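Local structure of rhodopsin (Todarodes pacificus, 2Z73) at residues A[126-131]-A[153-158]; A[70-75]-A[145-150]. The protein detects light for vision: photoisomerization of 11-cis to all-trans retinal triggers a conformational change that signals through G proteins to phospholipase C. All coordinates share one frame; numbering follows the deposited sequence.

Interaction 1: A[126-131]-A[153-158]; sequences MAMISI and FIMIIF
Met128 of helix 104-138 meets two side chains of helix 149-167, its thioether lying against Met155 and its terminal methyl against Phe158. SD of Met128 is 3.9 Å from CE of Met155 and equally close to CB of that residue, the two unbranched chains passing each other at a slant. Beyond the sulfur, CE of Met128 arrives in the plane of the Phe158 ring and meets its edge at CD2 and CE2, with Met128 CE to Phe158 CD2 at 3.4 Å; methyl against ring rim, not over a face. The methyl of Met155 also reaches the partner backbone, its CE resting 3.8 Å from the carbonyl O of Met128, and touches the branch methyl of Ile131 (Met155 CE to Ile131 CG2, 4.0 Å).

Two bends aim the Met128 chain: after CG set beside the backbone N, chi2 of -51° and chi3 of 133° fold the methyl round toward Phe158. Met155 runs nearly extended through chi2 and turns only at its thioether, which carries CE across to the other helix. The axes of segments 126-131 and 153-158 are roughly antiparallel (148°) and approach to 10.4 Å, a spacing bridged by these long side chains. Phe158 also meets the ring of Trp162, Ile131 leans on Ile215 and Cys219 of helix 195-224, and Phe72 of helix 70-87 touches both methionines.

Shortening Met128 to an alanine would take away SD and CE, and is likely to leave the Phe158 edge and the Met155 chain without their partner. The side chains that join transmembrane helices 3 and 4 here are all apolar, and the one polar atom touched is the carbonyl O of Met128, met by a methyl; the contact therefore rests on van der Waals packing of two thioether chains, a ring edge and a branched methyl.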
ATOM      1  N   MET A 126      -6.338  -0.687   2.214  1.00 50.05           N
ATOM      2  CA  MET A 126      -6.673   0.729   2.179  1.00 52.27           C
ATOM      3  C   MET A 126      -8.181   0.855   1.955  1.00 53.64           C
ATOM      4  O   MET A 126      -8.831   1.722   2.537  1.00 52.59           O
ATOM      5  CB  MET A 126      -5.887   1.454   1.079  1.00 51.31           C
ATOM      6  CG  MET A 126      -4.439   1.745   1.460  1.00 52.04           C
ATOM      7  SD  MET A 126      -3.488   2.628   0.189  1.00 56.93           S
ATOM      8  CE  MET A 126      -1.935   1.719   0.190  1.00 54.16           C
ATOM      9  N   ALA A 127      -8.738  -0.033   1.135  1.00 54.04           N
ATOM     10  CA  ALA A 127     -10.172  -0.010   0.880  1.00 53.60           C
ATOM     11  C   ALA A 127     -10.914  -0.163   2.216  1.00 55.66           C
ATOM     12  O   ALA A 127     -11.824   0.613   2.517  1.00 57.40           O
ATOM     13  CB  ALA A 127     -10.555  -1.139  -0.071  1.00 55.96           C
ATOM     14  N   MET A 128     -10.523  -1.161   3.012  1.00 55.64           N
ATOM     15  CA  MET A 128     -11.149  -1.388   4.309  1.00 55.03           C
ATOM     16  C   MET A 128     -10.983  -0.154   5.189  1.00 55.92           C
ATOM     17  O   MET A 128     -11.837   0.152   6.031  1.00 54.67           O
ATOM     18  CB  MET A 128     -10.515  -2.579   5.026  1.00 56.16           C
ATOM     19  CG  MET A 128     -10.614  -3.884   4.282  1.00 58.22           C
ATOM     20  SD  MET A 128     -12.301  -4.207   3.758  1.00 63.61           S
ATOM     21  CE  MET A 128     -12.008  -4.679   2.066  1.00 61.34           C
ATOM     22  N   ILE A 129      -9.871   0.551   5.006  1.00 56.68           N
ATOM     23  CA  ILE A 129      -9.622   1.739   5.794  1.00 58.09           C
ATOM     24  C   ILE A 129     -10.528   2.859   5.317  1.00 59.58           C
ATOM     25  O   ILE A 129     -11.006   3.664   6.118  1.00 60.85           O
ATOM     26  CB  ILE A 129      -8.165   2.207   5.681  1.00 57.54           C
ATOM     27  CG1 ILE A 129      -7.229   1.136   6.240  1.00 58.96           C
ATOM     28  CG2 ILE A 129      -7.986   3.519   6.450  1.00 57.74           C
ATOM     29  CD1 ILE A 129      -5.745   1.464   6.085  1.00 56.78           C
ATOM     30  N   SER A 130     -10.767   2.906   4.011  1.00 59.39           N
ATOM     31  CA  SER A 130     -11.620   3.935   3.431  1.00 59.21           C
ATOM     32  C   SER A 130     -13.062   3.720   3.878  1.00 58.89           C
ATOM     33  O   SER A 130     -13.853   4.666   3.938  1.00 61.70           O
ATOM     34  CB  SER A 130     -11.551   3.891   1.904  1.00 59.60           C
ATOM     35  OG  SER A 130     -12.186   2.727   1.406  1.00 61.77           O
ATOM     36  N   ILE A 131     -13.396   2.473   4.194  1.00 54.87           N
ATOM     37  CA  ILE A 131     -14.737   2.135   4.640  1.00 51.75           C
ATOM     38  C   ILE A 131     -14.937   2.613   6.068  1.00 54.24           C
ATOM     39  O   ILE A 131     -15.979   3.179   6.416  1.00 54.61           O
ATOM     40  CB  ILE A 131     -14.965   0.628   4.572  1.00 49.74           C
ATOM     41  CG1 ILE A 131     -14.881   0.168   3.117  1.00 48.66           C
ATOM     42  CG2 ILE A 131     -16.299   0.278   5.167  1.00 49.85           C
ATOM     43  CD1 ILE A 131     -15.085  -1.313   2.932  1.00 51.33           C
ATOM     44  N   PHE A 153     -11.593  -7.750  12.113  1.00 65.36           N
ATOM     45  CA  PHE A 153     -11.034  -9.078  11.913  1.00 64.96           C
ATOM     46  C   PHE A 153     -11.605  -9.763  10.668  1.00 63.20           C
ATOM     47  O   PHE A 153     -10.859 -10.344   9.881  1.00 64.57           O
ATOM     48  CB  PHE A 153     -11.274  -9.943  13.154  1.00 68.25           C
ATOM     49  CG  PHE A 153     -10.768 -11.353  13.023  1.00 70.42           C
ATOM     50  CD1 PHE A 153      -9.439 -11.601  12.703  1.00 72.70           C
ATOM     51  CD2 PHE A 153     -11.627 -12.432  13.202  1.00 72.54           C
ATOM     52  CE1 PHE A 153      -8.970 -12.913  12.558  1.00 73.44           C
ATOM     53  CE2 PHE A 153     -11.169 -13.743  13.061  1.00 73.68           C
ATOM     54  CZ  PHE A 153      -9.836 -13.982  12.737  1.00 72.25           C
ATOM     55  N   ILE A 154     -12.919  -9.698  10.483  1.00 61.44           N
ATOM     56  CA  ILE A 154     -13.542 -10.323   9.318  1.00 58.77           C
ATOM     57  C   ILE A 154     -13.067  -9.614   8.053  1.00 57.95           C
ATOM     58  O   ILE A 154     -12.766 -10.245   7.047  1.00 58.68           O
ATOM     59  CB  ILE A 154     -15.085 -10.238   9.389  1.00 57.93           C
ATOM     60  CG1 ILE A 154     -15.577 -10.810  10.718  1.00 55.27           C
ATOM     61  CG2 ILE A 154     -15.705 -11.020   8.244  1.00 53.58           C
ATOM     62  CD1 ILE A 154     -17.013 -10.445  11.039  1.00 56.37           C
ATOM     63  N   MET A 155     -12.991  -8.291   8.107  1.00 58.41           N
ATOM     64  CA  MET A 155     -12.542  -7.526   6.950  1.00 58.51           C
ATOM     65  C   MET A 155     -11.138  -7.930   6.474  1.00 59.22           C
ATOM     66  O   MET A 155     -10.941  -8.173   5.282  1.00 57.52           O
ATOM     67  CB  MET A 155     -12.627  -6.015   7.254  1.00 57.65           C
ATOM     68  CG  MET A 155     -14.068  -5.476   7.136  1.00 55.40           C
ATOM     69  SD  MET A 155     -14.512  -3.958   8.033  1.00 58.56           S
ATOM     70  CE  MET A 155     -14.156  -2.696   6.798  1.00 56.23           C
ATOM     71  N   ILE A 156     -10.164  -8.038   7.380  1.00 61.43           N
ATOM     72  CA  ILE A 156      -8.828  -8.428   6.928  1.00 62.06           C
ATOM     73  C   ILE A 156      -8.839  -9.846   6.351  1.00 61.04           C
ATOM     74  O   ILE A 156      -8.111 -10.133   5.399  1.00 59.87           O
ATOM     75  CB  ILE A 156      -7.757  -8.339   8.050  1.00 62.01           C
ATOM     76  CG1 ILE A 156      -7.897  -9.508   9.020  1.00 64.07           C
ATOM     77  CG2 ILE A 156      -7.883  -7.011   8.782  1.00 58.21           C
ATOM     78  CD1 ILE A 156      -6.814  -9.538  10.075  1.00 65.33           C
ATOM     79  N   ILE A 157      -9.665 -10.726   6.918  1.00 60.31           N
ATOM     80  CA  ILE A 157      -9.771 -12.088   6.406  1.00 60.84           C
ATOM     81  C   ILE A 157     -10.225 -12.006   4.951  1.00 60.38           C
ATOM     82  O   ILE A 157      -9.751 -12.767   4.098  1.00 59.52           O
ATOM     83  CB  ILE A 157     -10.803 -12.934   7.185  1.00 63.04           C
ATOM     84  CG1 ILE A 157     -10.284 -13.236   8.591  1.00 63.80           C
ATOM     85  CG2 ILE A 157     -11.075 -14.233   6.438  1.00 62.37           C
ATOM     86  CD1 ILE A 157     -11.221 -14.103   9.413  1.00 61.84           C
ATOM     87  N   PHE A 158     -11.153 -11.092   4.670  1.00 58.03           N
ATOM     88  CA  PHE A 158     -11.615 -10.919   3.300  1.00 57.94           C
ATOM     89  C   PHE A 158     -10.415 -10.447   2.483  1.00 57.32           C
ATOM     90  O   PHE A 158     -10.152 -10.945   1.385  1.00 56.05           O
ATOM     91  CB  PHE A 158     -12.723  -9.871   3.207  1.00 57.69           C
ATOM     92  CG  PHE A 158     -12.915  -9.324   1.818  1.00 59.01           C
ATOM     93  CD1 PHE A 158     -13.334 -10.153   0.780  1.00 59.72           C
ATOM     94  CD2 PHE A 158     -12.633  -7.990   1.535  1.00 59.76           C
ATOM     95  CE1 PHE A 158     -13.467  -9.661  -0.528  1.00 58.69           C
ATOM     96  CE2 PHE A 158     -12.761  -7.490   0.231  1.00 60.31           C
ATOM     97  CZ  PHE A 158     -13.179  -8.330  -0.799  1.00 59.75           C
TER

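Interaction 2: A[70-75]-A[145-150]. With BOG (octyl beta-D-glucopyranoside), chain C.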
ATOM      1  N   ASN A  70      -7.113   0.475  13.549  1.00 59.26           N
ATOM      2  CA  ASN A  70      -5.656   0.478  13.455  1.00 55.93           C
ATOM      3  C   ASN A  70      -5.103  -0.877  13.050  1.00 54.65           C
ATOM      4  O   ASN A  70      -3.947  -0.988  12.647  1.00 51.97           O
ATOM      5  CB  ASN A  70      -5.050   0.910  14.784  1.00 55.14           C
ATOM      6  CG  ASN A  70      -5.039   2.400  14.950  1.00 54.89           C
ATOM      7  OD1 ASN A  70      -4.746   2.910  16.024  1.00 58.16           O
ATOM      8  ND2 ASN A  70      -5.343   3.114  13.879  1.00 56.50           N
ATOM      9  N   MET A  71      -5.930  -1.910  13.179  1.00 53.71           N
ATOM     10  CA  MET A  71      -5.528  -3.248  12.780  1.00 53.51           C
ATOM     11  C   MET A  71      -5.235  -3.185  11.275  1.00 53.36           C
ATOM     12  O   MET A  71      -4.271  -3.789  10.795  1.00 51.12           O
ATOM     13  CB  MET A  71      -6.652  -4.251  13.074  1.00 55.16           C
ATOM     14  CG  MET A  71      -6.806  -4.618  14.556  1.00 57.77           C
ATOM     15  SD  MET A  71      -8.289  -5.617  14.938  1.00 59.41           S
ATOM     16  CE  MET A  71      -7.996  -7.057  13.823  1.00 51.50           C
ATOM     17  N   PHE A  72      -6.066  -2.436  10.542  1.00 52.43           N
ATOM     18  CA  PHE A  72      -5.886  -2.281   9.103  1.00 49.82           C
ATOM     19  C   PHE A  72      -4.497  -1.713   8.850  1.00 47.58           C
ATOM     20  O   PHE A  72      -3.791  -2.170   7.955  1.00 44.68           O
ATOM     21  CB  PHE A  72      -6.926  -1.332   8.492  1.00 52.28           C
ATOM     22  CG  PHE A  72      -8.352  -1.798   8.625  1.00 51.88           C
ATOM     23  CD1 PHE A  72      -8.693  -3.132   8.444  1.00 52.10           C
ATOM     24  CD2 PHE A  72      -9.364  -0.890   8.930  1.00 52.26           C
ATOM     25  CE1 PHE A  72     -10.024  -3.556   8.569  1.00 52.47           C
ATOM     26  CE2 PHE A  72     -10.690  -1.303   9.057  1.00 50.70           C
ATOM     27  CZ  PHE A  72     -11.021  -2.633   8.878  1.00 49.50           C
ATOM     28  N   ILE A  73      -4.116  -0.707   9.638  1.00 48.00           N
ATOM     29  CA  ILE A  73      -2.803  -0.078   9.501  1.00 51.34           C
ATOM     30  C   ILE A  73      -1.702  -1.116   9.694  1.00 51.60           C
ATOM     31  O   ILE A  73      -0.721  -1.154   8.951  1.00 50.28           O
ATOM     32  CB  ILE A  73      -2.593   1.061  10.540  1.00 54.82           C
ATOM     33  CG1 ILE A  73      -3.336   2.325  10.099  1.00 56.97           C
ATOM     34  CG2 ILE A  73      -1.106   1.379  10.689  1.00 55.71           C
ATOM     35  CD1 ILE A  73      -3.221   3.485  11.089  1.00 57.24           C
ATOM     36  N   ILE A  74      -1.878  -1.963  10.700  1.00 49.33           N
ATOM     37  CA  ILE A  74      -0.903  -2.992  10.974  1.00 47.96           C
ATOM     38  C   ILE A  74      -0.851  -3.953   9.795  1.00 46.40           C
ATOM     39  O   ILE A  74       0.226  -4.275   9.286  1.00 46.65           O
ATOM     40  CB  ILE A  74      -1.247  -3.737  12.296  1.00 49.04           C
ATOM     41  CG1 ILE A  74      -1.017  -2.787  13.482  1.00 49.58           C
ATOM     42  CG2 ILE A  74      -0.382  -4.989  12.460  1.00 46.66           C
ATOM     43  CD1 ILE A  74      -1.508  -3.304  14.810  1.00 46.80           C
ATOM     44  N   ASN A  75      -2.023  -4.397   9.353  1.00 45.66           N
ATOM     45  CA  ASN A  75      -2.119  -5.323   8.231  1.00 44.23           C
ATOM     46  C   ASN A  75      -1.397  -4.748   7.007  1.00 44.03           C
ATOM     47  O   ASN A  75      -0.694  -5.472   6.293  1.00 40.89           O
ATOM     48  CB  ASN A  75      -3.589  -5.601   7.896  1.00 43.83           C
ATOM     49  CG  ASN A  75      -3.742  -6.616   6.780  1.00 47.79           C
ATOM     50  OD1 ASN A  75      -3.436  -7.796   6.952  1.00 48.34           O
ATOM     51  ND2 ASN A  75      -4.206  -6.161   5.625  1.00 52.84           N
ATOM     52  N   LYS A 145     -20.424   5.446  13.077  1.00 78.44           N
ATOM     53  CA  LYS A 145     -20.125   4.111  13.583  1.00 79.55           C
ATOM     54  C   LYS A 145     -18.621   3.849  13.625  1.00 79.61           C
ATOM     55  O   LYS A 145     -17.919   4.039  12.630  1.00 79.84           O
ATOM     56  CB  LYS A 145     -20.808   3.063  12.697  1.00 81.58           C
ATOM     57  CG  LYS A 145     -21.477   1.908  13.436  1.00 82.46           C
ATOM     58  CD  LYS A 145     -20.473   1.006  14.128  1.00 84.71           C
ATOM     59  CE  LYS A 145     -21.132  -0.278  14.628  1.00 87.18           C
ATOM     60  NZ  LYS A 145     -22.242  -0.036  15.597  1.00 88.19           N
ATOM     61  N   LYS A 146     -18.136   3.414  14.784  1.00 78.66           N
ATOM     62  CA  LYS A 146     -16.724   3.109  14.962  1.00 77.13           C
ATOM     63  C   LYS A 146     -16.457   1.645  14.625  1.00 75.71           C
ATOM     64  O   LYS A 146     -17.351   0.804  14.708  1.00 73.08           O
ATOM     65  CB  LYS A 146     -16.293   3.378  16.405  1.00 77.82           C
ATOM     66  CG  LYS A 146     -15.174   4.398  16.539  1.00 78.56           C
ATOM     67  CD  LYS A 146     -15.641   5.786  16.137  1.00 77.86           C
ATOM     68  CE  LYS A 146     -14.523   6.797  16.272  1.00 77.75           C
ATOM     69  NZ  LYS A 146     -15.003   8.181  16.013  1.00 77.64           N
ATOM     70  N   MET A 147     -15.216   1.349  14.253  1.00 74.43           N
ATOM     71  CA  MET A 147     -14.825  -0.005  13.892  1.00 72.81           C
ATOM     72  C   MET A 147     -14.752  -0.928  15.109  1.00 72.58           C
ATOM     73  O   MET A 147     -14.291  -0.528  16.180  1.00 70.56           O
ATOM     74  CB  MET A 147     -13.473   0.020  13.178  1.00 70.58           C
ATOM     75  CG  MET A 147     -13.043  -1.312  12.598  1.00 68.13           C
ATOM     76  SD  MET A 147     -14.280  -1.996  11.482  1.00 67.38           S
ATOM     77  CE  MET A 147     -13.956  -1.037   9.992  1.00 67.30           C
ATOM     78  N   SER A 148     -15.214  -2.162  14.935  1.00 72.51           N
ATOM     79  CA  SER A 148     -15.189  -3.142  16.009  1.00 73.33           C
ATOM     80  C   SER A 148     -14.220  -4.266  15.649  1.00 75.38           C
ATOM     81  O   SER A 148     -14.016  -4.564  14.472  1.00 73.55           O
ATOM     82  CB  SER A 148     -16.586  -3.725  16.234  1.00 71.39           C
ATOM     83  OG  SER A 148     -17.002  -4.508  15.126  1.00 70.27           O
ATOM     84  N   HIS A 149     -13.621  -4.879  16.667  1.00 77.85           N
ATOM     85  CA  HIS A 149     -12.684  -5.973  16.456  1.00 79.24           C
ATOM     86  C   HIS A 149     -13.320  -7.046  15.584  1.00 78.52           C
ATOM     87  O   HIS A 149     -12.689  -7.551  14.652  1.00 79.85           O
ATOM     88  CB  HIS A 149     -12.253  -6.570  17.797  1.00 81.97           C
ATOM     89  CG  HIS A 149     -11.362  -5.672  18.598  1.00 86.02           C
ATOM     90  ND1 HIS A 149     -10.062  -5.396  18.232  1.00 87.78           N
ATOM     91  CD2 HIS A 149     -11.589  -4.974  19.737  1.00 88.28           C
ATOM     92  CE1 HIS A 149      -9.527  -4.566  19.111  1.00 89.33           C
ATOM     93  NE2 HIS A 149     -10.432  -4.295  20.035  1.00 88.50           N
ATOM     94  N   ARG A 150     -14.567  -7.396  15.883  1.00 77.10           N
ATOM     95  CA  ARG A 150     -15.269  -8.402  15.100  1.00 76.11           C
ATOM     96  C   ARG A 150     -15.191  -8.010  13.638  1.00 74.39           C
ATOM     97  O   ARG A 150     -14.539  -8.682  12.842  1.00 74.35           O
ATOM     98  CB  ARG A 150     -16.736  -8.497  15.531  1.00 79.27           C
ATOM     99  CG  ARG A 150     -16.989  -9.453  16.692  1.00 83.97           C
ATOM    100  CD  ARG A 150     -16.127  -9.117  17.899  1.00 86.84           C
ATOM    101  NE  ARG A 150     -16.335  -7.743  18.341  1.00 89.83           N
ATOM    102  CZ  ARG A 150     -15.621  -7.151  19.291  1.00 92.08           C
ATOM    103  NH1 ARG A 150     -15.880  -5.895  19.632  1.00 92.48           N
ATOM    104  NH2 ARG A 150     -14.646  -7.814  19.897  1.00 93.53           N
TER
HETATM  105  C1  BOG C1005      -9.235   6.544  16.245  1.00100.97           C
HETATM  106  O1  BOG C1005      -9.294   6.500  14.884  1.00 93.99           O
HETATM  107  C2  BOG C1005      -8.706   7.940  16.456  1.00103.78           C
HETATM  108  O2  BOG C1005      -7.374   8.159  15.852  1.00105.33           O
HETATM  109  C3  BOG C1005      -8.661   8.002  17.915  1.00105.97           C
HETATM  110  O3  BOG C1005      -8.193   9.286  18.122  1.00105.83           O
HETATM  111  C4  BOG C1005     -10.104   7.748  18.514  1.00106.64           C
HETATM  112  O4  BOG C1005     -10.071   7.810  19.905  1.00107.27           O
HETATM  113  C5  BOG C1005     -10.579   6.379  18.267  1.00106.27           C
HETATM  114  O5  BOG C1005     -10.605   6.334  16.845  1.00103.92           O
HETATM  115  C6  BOG C1005     -12.032   6.124  18.852  1.00107.22           C
HETATM  116  O6  BOG C1005     -12.444   4.682  18.568  1.00106.49           O
HETATM  117  C1' BOG C1005      -8.836   5.196  14.662  1.00 83.53           C
HETATM  118  C2' BOG C1005      -9.217   5.005  13.281  1.00 77.28           C
HETATM  119  C3' BOG C1005      -7.913   4.651  12.650  1.00 71.90           C
HETATM  120  C4' BOG C1005      -8.046   5.300  11.392  1.00 67.89           C
HETATM  121  C5' BOG C1005      -6.954   4.716  10.576  1.00 61.85           C
HETATM  122  C6' BOG C1005      -6.688   5.786   9.667  1.00 59.91           C
HETATM  123  C7' BOG C1005      -5.553   5.238   8.902  1.00 60.11           C
HETATM  124  C8' BOG C1005      -4.888   6.433   8.495  1.00 54.52           C
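With chi1 at -173° Met147 swings its CG away from the backbone N, and bends at chi2 and chi3 bring its methyl to the rim of Phe72; in Met71 an extended chi2 (172°) carries SD out to the imidazole of His149. CE of Met147 lies in the plane of the Phe72 ring, 3.4 Å from CE2 of Phe72, the two side chains coming from opposite directions. The Met147 sulfur stands 5.3 Å from the Phe72 ring centroid, oblique to the ring, a Met-aromatic contact. On the neighbouring helical position, SD of Met71 approaches the edge of the His149 ring, 3.7 Å from ND1 of His149.

Ser148 N-caps helix 149-167, its OG accepting the backbone N-H of Arg151, and His149 follows in the first turn. Lys146 reaches Glu256 in a salt bridge, and its CG lies 3.4 Å from O6 of the octyl glucoside, whose alkyl chain passes Ile73.

A methyl at the Phe72 edge and a sulfur at the His149 edge join the cytoplasmic end of transmembrane helix 2 to the loop before helix 4 and to that helix's first turn. The Met147-Phe72 pair is apolar; the Met71 sulfur beside ND1 of His149 is probably the more polar contact.

The two interactions lie side by side, their centres about 8 Å apart, within the seven-helix bundle of the rhodopsin family. Along the chain their segments alternate: 70-75, 126-131, 145-150, then 153-158. Helix 149-167 serves both, meeting helix 104-138 in interaction 1 and, through its first turn and the loop before it, helix 70-87 in interaction 2. Phe72 and Met155 tie them together: Phe72 CE2 is 3.5 Å from Met128 O, and Met155 SD is 3.6 Å from Met147 CE. Transmembrane helices 2, 3 and 4 are therefore joined by a continuous, methionine-rich and largely apolar set of contacts toward the cytoplasmic side of the receptor.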